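PDB 3HN0: nitrate transport protein from Parabacteroides distasonis, which probably serves as the substrate-binding component of an ABC transporter, perhaps for nitrate or a related small solute. Local coordinates for residues P81-L86 and G180-A185; L86-K91 and R165-L170; A98-G103 and N126-T131; P108-R113 and Q263-A268; E134-I139 and A147-P152. All blocks are in the same frame, centred on the assembly; numbering follows the deposited sequence.

Contact 1 of 5, residues P81-L86 and G180-A185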
# COMPACT_ATOMS: atom_id res chain seq x y z
N PRO A 81 4.59 -9.69 9.35
CA PRO A 81 4.91 -10.58 8.25
C PRO A 81 3.80 -10.82 7.24
O PRO A 81 4.00 -11.59 6.30
CB PRO A 81 5.15 -11.90 8.98
CG PRO A 81 4.20 -11.88 10.11
CD PRO A 81 4.13 -10.43 10.52
N ILE A 82 2.64 -10.26 7.49
CA ILE A 82 1.49 -10.58 6.65
C ILE A 82 0.66 -9.32 6.55
O ILE A 82 0.52 -8.54 7.50
CB ILE A 82 0.73 -11.84 7.22
CG1 ILE A 82 -0.48 -12.24 6.35
CG2 ILE A 82 0.23 -11.58 8.67
CD1 ILE A 82 -1.23 -13.56 6.78
N TRP A 83 0.13 -9.07 5.35
CA TRP A 83 -0.48 -7.79 5.03
C TRP A 83 -1.90 -7.92 4.43
O TRP A 83 -2.58 -6.94 4.18
CB TRP A 83 0.46 -6.98 4.10
CG TRP A 83 1.78 -6.75 4.79
CD1 TRP A 83 2.84 -7.60 4.82
CD2 TRP A 83 2.11 -5.66 5.67
NE1 TRP A 83 3.83 -7.12 5.63
CE2 TRP A 83 3.43 -5.90 6.14
CE3 TRP A 83 1.45 -4.48 6.06
CZ2 TRP A 83 4.07 -5.06 7.01
CZ3 TRP A 83 2.11 -3.61 6.92
CH2 TRP A 83 3.42 -3.92 7.40
N GLY A 84 -2.33 -9.14 4.18
CA GLY A 84 -3.63 -9.41 3.54
C GLY A 84 -4.48 -10.26 4.47
O GLY A 84 -4.38 -11.48 4.49
N THR A 85 -5.29 -9.62 5.31
CA THR A 85 -6.06 -10.39 6.25
C THR A 85 -7.56 -10.31 6.12
O THR A 85 -8.26 -11.17 6.66
CB THR A 85 -5.65 -10.05 7.71
OG1 THR A 85 -6.06 -8.75 8.04
CG2 THR A 85 -4.18 -10.12 7.89
N LEU A 86 -8.08 -9.28 5.45
CA LEU A 86 -9.52 -9.09 5.45
C LEU A 86 -10.05 -8.73 4.06
O LEU A 86 -9.60 -7.78 3.42
CB LEU A 86 -9.90 -8.04 6.49
CG LEU A 86 -11.35 -8.10 6.93
CD1 LEU A 86 -11.61 -9.44 7.73
CD2 LEU A 86 -11.71 -6.86 7.73
N GLY A 180 -0.91 -1.33 2.88
CA GLY A 180 -1.94 -1.72 3.86
C GLY A 180 -1.51 -1.83 5.30
O GLY A 180 -0.38 -1.55 5.68
N PHE A 181 -2.48 -2.20 6.15
CA PHE A 181 -2.32 -2.07 7.57
C PHE A 181 -1.37 -3.10 8.20
O PHE A 181 -1.45 -4.25 7.91
CB PHE A 181 -3.66 -2.25 8.29
CG PHE A 181 -4.73 -1.29 7.88
CD1 PHE A 181 -4.63 0.06 8.17
CD2 PHE A 181 -5.86 -1.74 7.23
CE1 PHE A 181 -5.65 0.93 7.83
CE2 PHE A 181 -6.87 -0.87 6.88
CZ PHE A 181 -6.76 0.46 7.16
N ALA A 182 -0.55 -2.65 9.14
CA ALA A 182 0.27 -3.55 9.92
C ALA A 182 -0.59 -4.14 11.06
O ALA A 182 -0.52 -3.72 12.21
CB ALA A 182 1.52 -2.84 10.41
N GLN A 183 -1.40 -5.14 10.73
CA GLN A 183 -2.41 -5.69 11.68
C GLN A 183 -1.90 -6.84 12.50
O GLN A 183 -2.56 -7.21 13.45
CB GLN A 183 -3.69 -6.23 10.98
CG GLN A 183 -4.17 -5.47 9.87
CD GLN A 183 -5.45 -5.99 9.35
OE1 GLN A 183 -6.26 -6.58 10.10
NE2 GLN A 183 -5.66 -5.80 8.07
N THR A 184 -0.76 -7.41 12.12
CA THR A 184 -0.20 -8.57 12.76
C THR A 184 1.21 -8.27 13.28
O THR A 184 2.01 -7.64 12.57
CB THR A 184 -0.13 -9.72 11.79
OG1 THR A 184 -1.43 -9.98 11.26
CG2 THR A 184 0.46 -10.96 12.46
N ALA A 185 1.45 -8.64 14.53
CA ALA A 185 2.69 -8.34 15.21
C ALA A 185 3.48 -9.60 15.48
O ALA A 185 2.94 -10.62 15.97
CB ALA A 185 2.44 -7.67 16.58
O HOH W 1 -1.54 -8.13 9.03
O HOH W 2 -3.30 -5.53 6.40
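With CG of Trp83 anti to its own carbonyl carbon (chi1 -60°), the indole swings over to the backbone of Gly180-Ala182; in Gln183 the same kind of first torsion (chi1 -40°) and an extended chain carry the amide to Thr85. The six-membered half of the indole does the touching: CZ3 of Trp83 lies 3.6 Å from CB of Ala182, and Gly180 O sits at the ring edge, near its plane, 3.5 Å from the same CZ3. Ala182 is the centre of an inverse gamma turn, which folds the chain sharply beside the ring. Replacing Trp83 by an alanine would probably open a gap over Ala182 and leave Tyr243 O without the N-H that NE1 now offers it. No clear direct hydrogen bond joins 81-86 to 180-185; water does this work. One water donates to both Trp83 O and Phe181 O and accepts from NE2 of Gln183 (2.9 Å), so that three buried polar groups share one molecule. A second donates to Ile82 O at 2.6 Å and is bonded to Thr184 OG1. Beside it, CG2 of Ile82 packs 3.5 Å from that same OG1. The contact lies where strands 76-82 and 184-188, antiparallel neighbours in the large mixed sheet, border the chain leading toward the sheet of strand 87-90, with helix 107-119 against Gln183, helix 251-264 against Ala182 and strand 242-246 beside Trp83.

Contact 2 of 5, residues L86-K91 and R165-L170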
# COMPACT_ATOMS: atom_id res chain seq x y z
N LEU A 86 -8.08 -9.28 5.45
CA LEU A 86 -9.52 -9.09 5.45
C LEU A 86 -10.05 -8.73 4.06
O LEU A 86 -9.60 -7.78 3.42
CB LEU A 86 -9.90 -8.04 6.49
CG LEU A 86 -11.35 -8.10 6.93
CD1 LEU A 86 -11.61 -9.44 7.73
CD2 LEU A 86 -11.71 -6.86 7.73
N TYR A 87 -11.01 -9.54 3.62
CA TYR A 87 -11.66 -9.33 2.36
C TYR A 87 -13.17 -9.37 2.47
O TYR A 87 -13.72 -10.07 3.30
CB TYR A 87 -11.18 -10.39 1.36
CG TYR A 87 -9.76 -10.25 0.98
CD1 TYR A 87 -8.74 -10.81 1.78
CD2 TYR A 87 -9.37 -9.56 -0.19
CE1 TYR A 87 -7.39 -10.69 1.44
CE2 TYR A 87 -8.01 -9.43 -0.50
CZ TYR A 87 -7.04 -10.00 0.30
OH TYR A 87 -5.70 -9.89 -0.03
N LEU A 88 -13.86 -8.58 1.65
CA LEU A 88 -15.32 -8.62 1.62
C LEU A 88 -15.78 -9.57 0.54
O LEU A 88 -15.33 -9.46 -0.61
CB LEU A 88 -15.85 -7.23 1.29
CG LEU A 88 -17.35 -6.99 1.16
CD1 LEU A 88 -18.07 -7.27 2.47
CD2 LEU A 88 -17.53 -5.54 0.69
N VAL A 89 -16.71 -10.46 0.87
CA VAL A 89 -17.29 -11.38 -0.10
C VAL A 89 -18.81 -11.17 -0.16
O VAL A 89 -19.43 -10.84 0.84
CB VAL A 89 -16.97 -12.85 0.25
CG1 VAL A 89 -15.46 -13.09 0.17
CG2 VAL A 89 -17.49 -13.26 1.68
N GLU A 90 -19.36 -11.36 -1.34
CA GLU A 90 -20.78 -11.19 -1.55
C GLU A 90 -21.27 -12.25 -2.52
O GLU A 90 -20.54 -12.65 -3.45
CB GLU A 90 -21.12 -9.77 -2.05
CG GLU A 90 -20.36 -8.65 -1.33
CD GLU A 90 -20.86 -7.25 -1.68
OE1 GLU A 90 -22.08 -6.99 -1.50
OE2 GLU A 90 -20.03 -6.40 -2.11
N LYS A 91 -22.50 -12.71 -2.29
CA LYS A 91 -23.18 -13.61 -3.19
C LYS A 91 -23.98 -12.81 -4.19
O LYS A 91 -24.47 -11.74 -3.86
CB LYS A 91 -24.12 -14.52 -2.43
CG LYS A 91 -23.41 -15.63 -1.74
CD LYS A 91 -24.33 -16.59 -0.99
CE LYS A 91 -25.26 -17.37 -1.92
NZ LYS A 91 -25.24 -18.84 -1.68
N ARG A 165 -18.16 -14.21 -4.47
CA ARG A 165 -17.07 -13.45 -5.03
C ARG A 165 -16.46 -12.50 -4.00
O ARG A 165 -17.17 -11.95 -3.19
CB ARG A 165 -17.55 -12.62 -6.24
CG ARG A 165 -18.05 -13.46 -7.41
CD ARG A 165 -16.89 -14.07 -8.22
NE ARG A 165 -17.37 -14.83 -9.39
CZ ARG A 165 -17.74 -16.12 -9.36
NH1 ARG A 165 -17.69 -16.80 -8.21
NH2 ARG A 165 -18.17 -16.72 -10.47
N ILE A 166 -15.15 -12.28 -4.11
CA ILE A 166 -14.49 -11.17 -3.39
C ILE A 166 -14.89 -9.88 -4.12
O ILE A 166 -14.74 -9.79 -5.33
CB ILE A 166 -13.01 -11.32 -3.38
CG1 ILE A 166 -12.61 -12.54 -2.56
CG2 ILE A 166 -12.37 -10.07 -2.83
CD1 ILE A 166 -11.11 -12.88 -2.65
N THR A 167 -15.43 -8.92 -3.37
CA THR A 167 -15.83 -7.63 -3.91
C THR A 167 -14.97 -6.47 -3.41
O THR A 167 -15.01 -5.40 -4.01
CB THR A 167 -17.31 -7.34 -3.61
OG1 THR A 167 -17.53 -7.26 -2.19
CG2 THR A 167 -18.20 -8.46 -4.22
N ALA A 168 -14.20 -6.66 -2.35
CA ALA A 168 -13.30 -5.59 -1.87
C ALA A 168 -12.18 -6.14 -1.04
O ALA A 168 -12.33 -7.18 -0.37
CB ALA A 168 -14.11 -4.56 -1.05
N ASP A 169 -11.08 -5.40 -1.03
CA ASP A 169 -9.92 -5.64 -0.21
C ASP A 169 -9.99 -4.64 0.92
O ASP A 169 -10.01 -3.44 0.65
CB ASP A 169 -8.73 -5.44 -1.14
CG ASP A 169 -7.37 -5.56 -0.44
OD1 ASP A 169 -7.29 -5.38 0.77
OD2 ASP A 169 -6.37 -5.82 -1.15
N LEU A 170 -10.05 -5.12 2.15
CA LEU A 170 -10.25 -4.25 3.32
C LEU A 170 -8.96 -3.94 4.08
O LEU A 170 -8.99 -3.52 5.25
CB LEU A 170 -11.32 -4.86 4.25
CG LEU A 170 -12.73 -4.39 3.93
CD1 LEU A 170 -13.06 -4.59 2.46
CD2 LEU A 170 -13.72 -5.09 4.85
O HOH W 3 -4.21 -7.04 -0.05
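Leu88 meets Ala168 and Leu170 on the tightly packed side of this strand pair, its CB 4.0 Å from both Ala168 CB and Leu170 CD1, while CD2 of Leu86 touches CD2 of Leu170. Tyr115 of helix 107-119 covers Ala168 and Leu170. On the other face, Tyr87 and Asp169 lie side by side and point the same way, ring and carboxylate planes 41° apart; a water donates to Tyr87 OH and Asp169 OD2. Tyr87 OH is also bonded to Arg239 O, the carboxylate to Asn171 and His172. Val89 and Ile166 continue this face, CG1 to CG1, beneath Leu154. The strands run antiparallel, and a classic beta bulge interrupts them: Thr167 and Ala168 both face Leu88, whose carbonyl oxygen takes a bond of 2.8 Å from Thr167 N and a weak one of 3.5 Å from Ala168 N. Beyond the bulge the ladder resumes through Glu90 N to Arg165 O, 2.9 Å. Toward solvent the packing gives way to polar ends. The hydroxyl of Thr167, set between its backbone N and carbonyl carbon (chi1 63°), donates to the anti lone pair of Glu90 OE2 at 2.6 Å; the other oxygen, OE1, forms a salt bridge with Arg146. A valine in place of Thr167 would probably leave OE2 without this donor and the carboxylate freer to turn. Farther out, the exposed Arg165 leads its guanidinium away from 86-91, to Ser162 O.

Contact 3 of 5, residues A98-G103 and N126-T131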
# COMPACT_ATOMS: atom_id res chain seq x y z
N ALA A 98 -27.49 -8.11 5.17
CA ALA A 98 -26.65 -7.83 6.33
C ALA A 98 -25.22 -8.29 6.04
O ALA A 98 -25.03 -9.34 5.41
CB ALA A 98 -27.17 -8.53 7.56
N LEU A 99 -24.25 -7.49 6.49
CA LEU A 99 -22.86 -7.84 6.40
C LEU A 99 -22.44 -8.49 7.69
O LEU A 99 -22.47 -7.88 8.76
CB LEU A 99 -22.00 -6.60 6.11
CG LEU A 99 -20.48 -6.73 6.15
CD1 LEU A 99 -20.04 -7.79 5.21
CD2 LEU A 99 -19.85 -5.34 5.80
N TYR A 100 -22.06 -9.75 7.60
CA TYR A 100 -21.69 -10.50 8.78
C TYR A 100 -20.23 -10.32 9.06
O TYR A 100 -19.39 -10.55 8.17
CB TYR A 100 -22.02 -11.97 8.63
CG TYR A 100 -23.48 -12.28 8.79
CD1 TYR A 100 -24.38 -11.99 7.78
CD2 TYR A 100 -23.97 -12.84 9.97
CE1 TYR A 100 -25.77 -12.26 7.95
CE2 TYR A 100 -25.31 -13.13 10.13
CZ TYR A 100 -26.20 -12.84 9.12
OH TYR A 100 -27.54 -13.13 9.29
N VAL A 101 -19.93 -9.99 10.32
CA VAL A 101 -18.59 -9.66 10.77
C VAL A 101 -18.24 -10.50 12.00
O VAL A 101 -19.02 -10.57 12.96
CB VAL A 101 -18.53 -8.12 11.14
CG1 VAL A 101 -17.17 -7.75 11.63
CG2 VAL A 101 -18.96 -7.26 9.94
N PHE A 102 -17.09 -11.15 11.96
CA PHE A 102 -16.60 -11.90 13.09
C PHE A 102 -15.72 -10.96 13.99
O PHE A 102 -15.39 -9.85 13.60
CB PHE A 102 -15.83 -13.13 12.63
CG PHE A 102 -14.56 -12.81 11.88
CD1 PHE A 102 -14.58 -12.55 10.50
CD2 PHE A 102 -13.34 -12.77 12.55
CE1 PHE A 102 -13.40 -12.23 9.82
CE2 PHE A 102 -12.16 -12.48 11.86
CZ PHE A 102 -12.20 -12.18 10.49
N GLY A 103 -15.39 -11.41 15.19
CA GLY A 103 -14.53 -10.65 16.08
C GLY A 103 -15.04 -9.27 16.48
O GLY A 103 -14.27 -8.30 16.53
N ASN A 126 -23.95 -7.51 11.16
CA ASN A 126 -24.50 -8.56 11.96
C ASN A 126 -23.39 -9.35 12.63
O ASN A 126 -22.52 -9.90 11.96
CB ASN A 126 -25.37 -9.46 11.10
CG ASN A 126 -26.21 -10.43 11.91
OD1 ASN A 126 -25.74 -11.04 12.89
ND2 ASN A 126 -27.46 -10.59 11.49
N TYR A 127 -23.45 -9.40 13.96
CA TYR A 127 -22.42 -9.99 14.79
C TYR A 127 -22.89 -11.33 15.37
O TYR A 127 -22.32 -11.83 16.34
CB TYR A 127 -22.04 -9.01 15.91
CG TYR A 127 -21.44 -7.71 15.44
CD1 TYR A 127 -20.17 -7.68 14.85
CD2 TYR A 127 -22.12 -6.50 15.58
CE1 TYR A 127 -19.60 -6.46 14.41
CE2 TYR A 127 -21.57 -5.30 15.17
CZ TYR A 127 -20.30 -5.29 14.57
OH TYR A 127 -19.79 -4.07 14.22
N ALA A 128 -23.86 -11.94 14.71
CA ALA A 128 -24.39 -13.25 15.11
C ALA A 128 -23.30 -14.32 15.19
O ALA A 128 -23.39 -15.21 16.02
CB ALA A 128 -25.52 -13.68 14.16
N PHE A 129 -22.27 -14.22 14.35
CA PHE A 129 -21.22 -15.22 14.31
C PHE A 129 -19.90 -14.58 14.74
O PHE A 129 -19.41 -13.68 14.06
CB PHE A 129 -21.10 -15.78 12.89
CG PHE A 129 -22.37 -16.50 12.40
CD1 PHE A 129 -22.87 -17.59 13.10
CD2 PHE A 129 -23.03 -16.08 11.25
CE1 PHE A 129 -24.02 -18.25 12.66
CE2 PHE A 129 -24.18 -16.73 10.82
CZ PHE A 129 -24.67 -17.81 11.52
N ASN A 130 -19.30 -15.05 15.83
CA ASN A 130 -18.09 -14.36 16.34
C ASN A 130 -16.80 -14.83 15.70
O ASN A 130 -15.77 -14.16 15.83
CB ASN A 130 -17.98 -14.46 17.87
CG ASN A 130 -16.96 -13.48 18.44
OD1 ASN A 130 -16.00 -13.88 19.08
ND2 ASN A 130 -17.14 -12.21 18.16
N THR A 131 -16.85 -15.96 14.99
CA THR A 131 -15.68 -16.51 14.32
C THR A 131 -15.84 -16.62 12.80
O THR A 131 -16.98 -16.75 12.25
CB THR A 131 -15.26 -17.91 14.83
OG1 THR A 131 -16.18 -18.91 14.37
CG2 THR A 131 -15.16 -17.97 16.37
O HOH W 4 -18.63 -10.70 15.67
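Tyr100 carries the amide of Asn126 on one face of its ring: CB of Asn126 stands over the ring centre in a CH-pi contact, 3.8 Å from the centroid, and the amide plane is stacked within 18° of the ring. At the ring's edge comes CB of Ala128. The ring of Phe129 approaches obliquely, its CD2 3.6 Å from CD2 of Tyr100. With CG anti to the backbone N (chi1 -169°), the Asn126 side chain runs alongside Tyr100 in the same direction, and OD1 receives Ala128 N at 2.8 Å in the carbonyl plane, closing an Asx turn that fixes the amide's rotation. Two further rings lie farther along the segments: CE1 of Tyr127 is 3.8 Å from CB of Val101, its hydroxyl bonded to Asp109, and Asn130 O lies at the edge of the Phe102 ring. The backbones make a short parallel bridge. Asn126 N bonds to Leu99 O and Asn126 O accepts from Val101 N at 3.1 Å, so Asn126 grips the residues on both sides of Tyr100. Gly103 N reaches Asn130 O at 2.8 Å from above the carbonyl plane, and a water donates to Val101 O and accepts from Asn130 ND2. Thr131 caps helix 132-141 through Glu134 N. This chemistry implies that main-chain bonds set the register, whereas the Asn126 amide, held by its own Asx turn, stacks on Tyr100, and Phe129 adds an oblique aromatic neighbour.

Contact 4 of 5, residues P108-R113 and Q263-A268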
# COMPACT_ATOMS: atom_id res chain seq x y z
N PRO A 108 -10.88 -7.02 12.89
CA PRO A 108 -11.74 -7.18 11.71
C PRO A 108 -13.00 -6.34 11.72
O PRO A 108 -13.42 -5.78 10.70
CB PRO A 108 -12.10 -8.68 11.70
CG PRO A 108 -11.78 -9.19 13.06
CD PRO A 108 -10.60 -8.32 13.54
N ASP A 109 -13.64 -6.20 12.87
CA ASP A 109 -14.81 -5.36 13.03
C ASP A 109 -14.52 -3.86 12.77
O ASP A 109 -15.16 -3.19 11.94
CB ASP A 109 -15.32 -5.56 14.47
CG ASP A 109 -16.57 -4.78 14.77
OD1 ASP A 109 -17.24 -4.33 13.81
OD2 ASP A 109 -16.90 -4.65 15.98
N ILE A 110 -13.52 -3.34 13.46
CA ILE A 110 -13.13 -1.94 13.32
C ILE A 110 -12.76 -1.57 11.88
O ILE A 110 -13.22 -0.56 11.35
CB ILE A 110 -12.03 -1.54 14.30
CG1 ILE A 110 -12.53 -1.64 15.74
CG2 ILE A 110 -11.55 -0.08 13.97
CD1 ILE A 110 -11.45 -1.95 16.79
N LEU A 111 -11.96 -2.42 11.23
CA LEU A 111 -11.55 -2.19 9.86
C LEU A 111 -12.71 -2.26 8.87
O LEU A 111 -12.71 -1.56 7.84
CB LEU A 111 -10.41 -3.12 9.44
CG LEU A 111 -9.07 -2.81 10.17
CD1 LEU A 111 -7.92 -3.63 9.58
CD2 LEU A 111 -8.73 -1.32 10.17
N THR A 112 -13.69 -3.11 9.15
CA THR A 112 -14.86 -3.19 8.30
C THR A 112 -15.64 -1.88 8.46
O THR A 112 -16.04 -1.28 7.48
CB THR A 112 -15.73 -4.42 8.68
OG1 THR A 112 -14.95 -5.61 8.46
CG2 THR A 112 -16.98 -4.50 7.82
N ARG A 113 -15.80 -1.43 9.70
CA ARG A 113 -16.51 -0.17 9.92
C ARG A 113 -15.78 0.99 9.24
O ARG A 113 -16.39 1.84 8.62
CB ARG A 113 -16.70 0.08 11.42
CG ARG A 113 -17.80 -0.80 12.02
CD ARG A 113 -18.11 -0.35 13.43
NE ARG A 113 -17.38 -1.12 14.42
CZ ARG A 113 -16.94 -0.65 15.59
NH1 ARG A 113 -17.10 0.63 15.92
NH2 ARG A 113 -16.31 -1.47 16.42
N GLN A 263 -9.31 5.41 17.36
CA GLN A 263 -10.43 6.31 17.04
C GLN A 263 -11.78 5.68 17.29
O GLN A 263 -12.77 6.40 17.56
CB GLN A 263 -10.40 6.72 15.59
CG GLN A 263 -9.45 7.83 15.22
CD GLN A 263 -9.64 8.20 13.75
OE1 GLN A 263 -9.13 7.52 12.86
NE2 GLN A 263 -10.41 9.26 13.50
N TYR A 264 -11.84 4.37 17.12
CA TYR A 264 -13.07 3.59 17.25
C TYR A 264 -13.19 2.98 18.63
O TYR A 264 -14.29 2.95 19.17
CB TYR A 264 -13.13 2.46 16.18
CG TYR A 264 -13.40 2.97 14.79
CD1 TYR A 264 -12.38 3.42 13.99
CD2 TYR A 264 -14.70 3.00 14.28
CE1 TYR A 264 -12.62 3.93 12.72
CE2 TYR A 264 -14.96 3.48 13.01
CZ TYR A 264 -13.91 3.96 12.24
OH TYR A 264 -14.15 4.46 10.98
N GLU A 265 -12.09 2.47 19.17
CA GLU A 265 -12.08 1.68 20.41
C GLU A 265 -10.75 1.84 21.15
O GLU A 265 -9.90 0.96 21.11
CB GLU A 265 -12.26 0.20 20.09
CG GLU A 265 -13.62 -0.21 19.50
CD GLU A 265 -14.81 0.11 20.41
OE1 GLU A 265 -14.61 0.33 21.63
OE2 GLU A 265 -15.95 0.16 19.88
N PRO A 266 -10.56 2.96 21.85
CA PRO A 266 -9.25 3.20 22.49
C PRO A 266 -8.83 2.11 23.50
O PRO A 266 -7.63 1.89 23.71
CB PRO A 266 -9.45 4.55 23.23
CG PRO A 266 -10.90 4.87 23.12
CD PRO A 266 -11.53 4.06 22.07
N LYS A 267 -9.81 1.48 24.15
CA LYS A 267 -9.50 0.39 25.05
C LYS A 267 -8.83 -0.77 24.33
O LYS A 267 -8.03 -1.44 24.96
CB LYS A 267 -10.75 -0.11 25.79
CG LYS A 267 -11.32 0.89 26.83
CD LYS A 267 -12.46 0.27 27.69
N ALA A 268 -9.12 -0.98 23.04
CA ALA A 268 -8.52 -2.13 22.30
C ALA A 268 -6.98 -2.05 22.24
O ALA A 268 -6.32 -3.09 22.09
CB ALA A 268 -9.11 -2.22 20.88
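Ile110 supplies the apolar part of this contact, lying alongside Tyr264 and pointing the other way, with its CG2 3.6 Å from CD1 of the tyrosine ring. With CG1 anti to the carbonyl carbon (chi1 -65°), CG2 falls anti to the backbone N, and the two branches divide the work: CG2 meets the ring and CB of Tyr264, CD1 the aliphatic part of Glu265, 3.9 Å from its CG. The second kind of interaction is polar against aromatic. The Arg113 side chain likewise passes Tyr264 heading the other way, NH1 coming to the ring's edge, near the ring plane, 3.8 Å from CD2, with guanidinium and ring planes almost perpendicular (86°). The third is electrostatic. Arg113 NH2 forms a long salt bridge of 3.8 Å with OE2 of Glu265, which approaches at the guanidinium edge. Asp109 holds the same guanidinium more closely, in a salt bridge within the helix that completes a three-residue network: Arg113 NE donates to Asp109 OD1 at 3.3 Å from above the carboxylate plane, and NH2 makes a weak bond to OD2. A bend at chi3 turns the arginine head back to this carboxylate, and its place between two acids probably eases the proximity of their like charges. Asp109 also receives Tyr127 OH and Gly105 N. The contact thus joins helix 107-119 to the end of helix 251-264, where Leu260 and Ile261 pack on Ile110 and Phe257 on Leu111.

Contact 5 of 5, residues E134-I139 and A147-P152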
# COMPACT_ATOMS: atom_id res chain seq x y z
N GLU A 134 -17.50 -19.82 11.71
CA GLU A 134 -18.94 -19.77 11.84
C GLU A 134 -19.60 -18.99 10.70
O GLU A 134 -20.66 -19.41 10.21
CB GLU A 134 -19.36 -19.14 13.15
CG GLU A 134 -19.17 -20.17 14.33
CD GLU A 134 -19.21 -19.50 15.71
OE1 GLU A 134 -18.99 -18.28 15.80
OE2 GLU A 134 -19.43 -20.21 16.71
N ILE A 135 -18.98 -17.88 10.33
CA ILE A 135 -19.40 -17.09 9.17
C ILE A 135 -19.35 -17.94 7.90
O ILE A 135 -20.27 -17.89 7.09
CB ILE A 135 -18.57 -15.82 8.98
CG1 ILE A 135 -18.96 -14.80 10.07
CG2 ILE A 135 -18.83 -15.19 7.56
CD1 ILE A 135 -18.27 -13.50 9.99
N THR A 136 -18.28 -18.72 7.73
CA THR A 136 -18.13 -19.57 6.53
C THR A 136 -19.30 -20.55 6.46
O THR A 136 -19.94 -20.72 5.43
CB THR A 136 -16.78 -20.32 6.54
OG1 THR A 136 -15.70 -19.36 6.58
CG2 THR A 136 -16.64 -21.21 5.30
N GLN A 137 -19.57 -21.20 7.58
CA GLN A 137 -20.67 -22.13 7.63
C GLN A 137 -22.00 -21.43 7.33
O GLN A 137 -22.86 -21.98 6.65
CB GLN A 137 -20.65 -22.79 9.02
CG GLN A 137 -21.73 -23.69 9.24
CD GLN A 137 -21.74 -24.72 8.19
OE1 GLN A 137 -20.66 -25.19 7.78
NE2 GLN A 137 -22.92 -25.04 7.68
N GLY A 138 -22.21 -20.23 7.89
CA GLY A 138 -23.40 -19.44 7.63
C GLY A 138 -23.56 -19.13 6.15
O GLY A 138 -24.65 -19.15 5.62
N ILE A 139 -22.45 -18.87 5.47
CA ILE A 139 -22.53 -18.63 4.02
C ILE A 139 -23.03 -19.91 3.31
O ILE A 139 -23.99 -19.89 2.56
CB ILE A 139 -21.15 -18.21 3.43
CG1 ILE A 139 -20.72 -16.85 3.94
CG2 ILE A 139 -21.21 -18.24 1.85
CD1 ILE A 139 -19.29 -16.41 3.59
N ALA A 147 -20.17 -10.92 3.78
CA ALA A 147 -19.34 -11.13 4.92
C ALA A 147 -17.92 -10.66 4.69
O ALA A 147 -17.52 -10.36 3.57
CB ALA A 147 -19.34 -12.64 5.30
N VAL A 148 -17.20 -10.56 5.80
CA VAL A 148 -15.77 -10.38 5.75
C VAL A 148 -15.08 -11.64 6.24
O VAL A 148 -15.51 -12.26 7.20
CB VAL A 148 -15.30 -9.16 6.55
CG1 VAL A 148 -15.70 -7.86 5.83
CG2 VAL A 148 -15.80 -9.22 7.96
N LEU A 149 -14.00 -12.01 5.54
CA LEU A 149 -13.21 -13.22 5.84
C LEU A 149 -11.74 -13.02 5.51
O LEU A 149 -11.40 -12.28 4.62
CB LEU A 149 -13.72 -14.43 5.03
CG LEU A 149 -15.06 -15.03 5.40
CD1 LEU A 149 -15.49 -16.09 4.34
CD2 LEU A 149 -15.12 -15.63 6.78
N GLY A 150 -10.90 -13.79 6.20
CA GLY A 150 -9.49 -13.99 5.85
C GLY A 150 -9.24 -15.48 5.63
O GLY A 150 -10.14 -16.29 5.76
N GLU A 151 -8.01 -15.82 5.28
CA GLU A 151 -7.66 -17.17 4.90
C GLU A 151 -7.47 -18.05 6.12
O GLU A 151 -7.02 -17.55 7.11
CB GLU A 151 -6.40 -17.13 4.08
CG GLU A 151 -6.60 -16.38 2.75
CD GLU A 151 -7.46 -17.14 1.77
OE1 GLU A 151 -7.95 -18.27 2.07
OE2 GLU A 151 -7.66 -16.61 0.69
N PRO A 152 -7.76 -19.36 6.02
CA PRO A 152 -8.18 -20.17 4.88
C PRO A 152 -9.69 -20.13 4.63
O PRO A 152 -10.19 -20.65 3.60
CB PRO A 152 -7.75 -21.57 5.32
CG PRO A 152 -7.92 -21.56 6.73
CD PRO A 152 -7.59 -20.20 7.23
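A helix laid over a beta-sheet is the element here: helix 132-141 rests on strand 146-149, which follows it in the chain, with the short axes 9.3 Å apart at closest approach and running at 134° to each other. Ile135 makes the tightest contact, its CG2 only 3.4 Å from CB of Ala147, closer than usual for two carbons. With CG1 anti to the carbonyl carbon (chi1 -72°), CG2 falls anti to the backbone N on the side of the strand, where it also meets CD2 of Leu149 at 3.8 Å. CD1 of Ile135 covers Val148 O, a buried carbonyl oxygen with no hydrogen-bonding partner in the model. One helical turn later, Ile139 and Leu149 reach toward each other tip to tip, CD1 to CD1 at 3.9 Å. Thr136 crosses Leu149 at about a right angle, and its hydroxyl is satisfied by Ala132 O within the helix. No hydrogen bond crosses between the segments. Ala147 and Leu149 bond through their backbones to Val89 and Tyr87. Alternate strand residues facing a helix through aliphatic side chains are consistent with the layered alpha/beta domains of periplasmic binding proteins, to which this protein probably belongs.

In the fold
Contacts 1 and 5 are the buried ones, yet their chemistry differs: contact 1, whose centre is about 5 Å from the centre of the chain, adds bridging waters to its apolar contacts, whereas contact 5, as far out as contact 4, is dry aliphatic packing. Contacts 2, 3 and 4 are partly buried, with polar or charged side chains toward their margins. Contacts 2 and 5 meet in one antiparallel sheet, strand 87-90 standing between 165-169 and 146-149; contact 3 joins them where Tyr100 bonds to Val148. Leu86 belongs to contacts 1 and 2. Contact 4, between helices, is tied to contact 3 by Tyr127 and Asp109, and to contact 1 by Leu111 packing on Phe181 and Gln183.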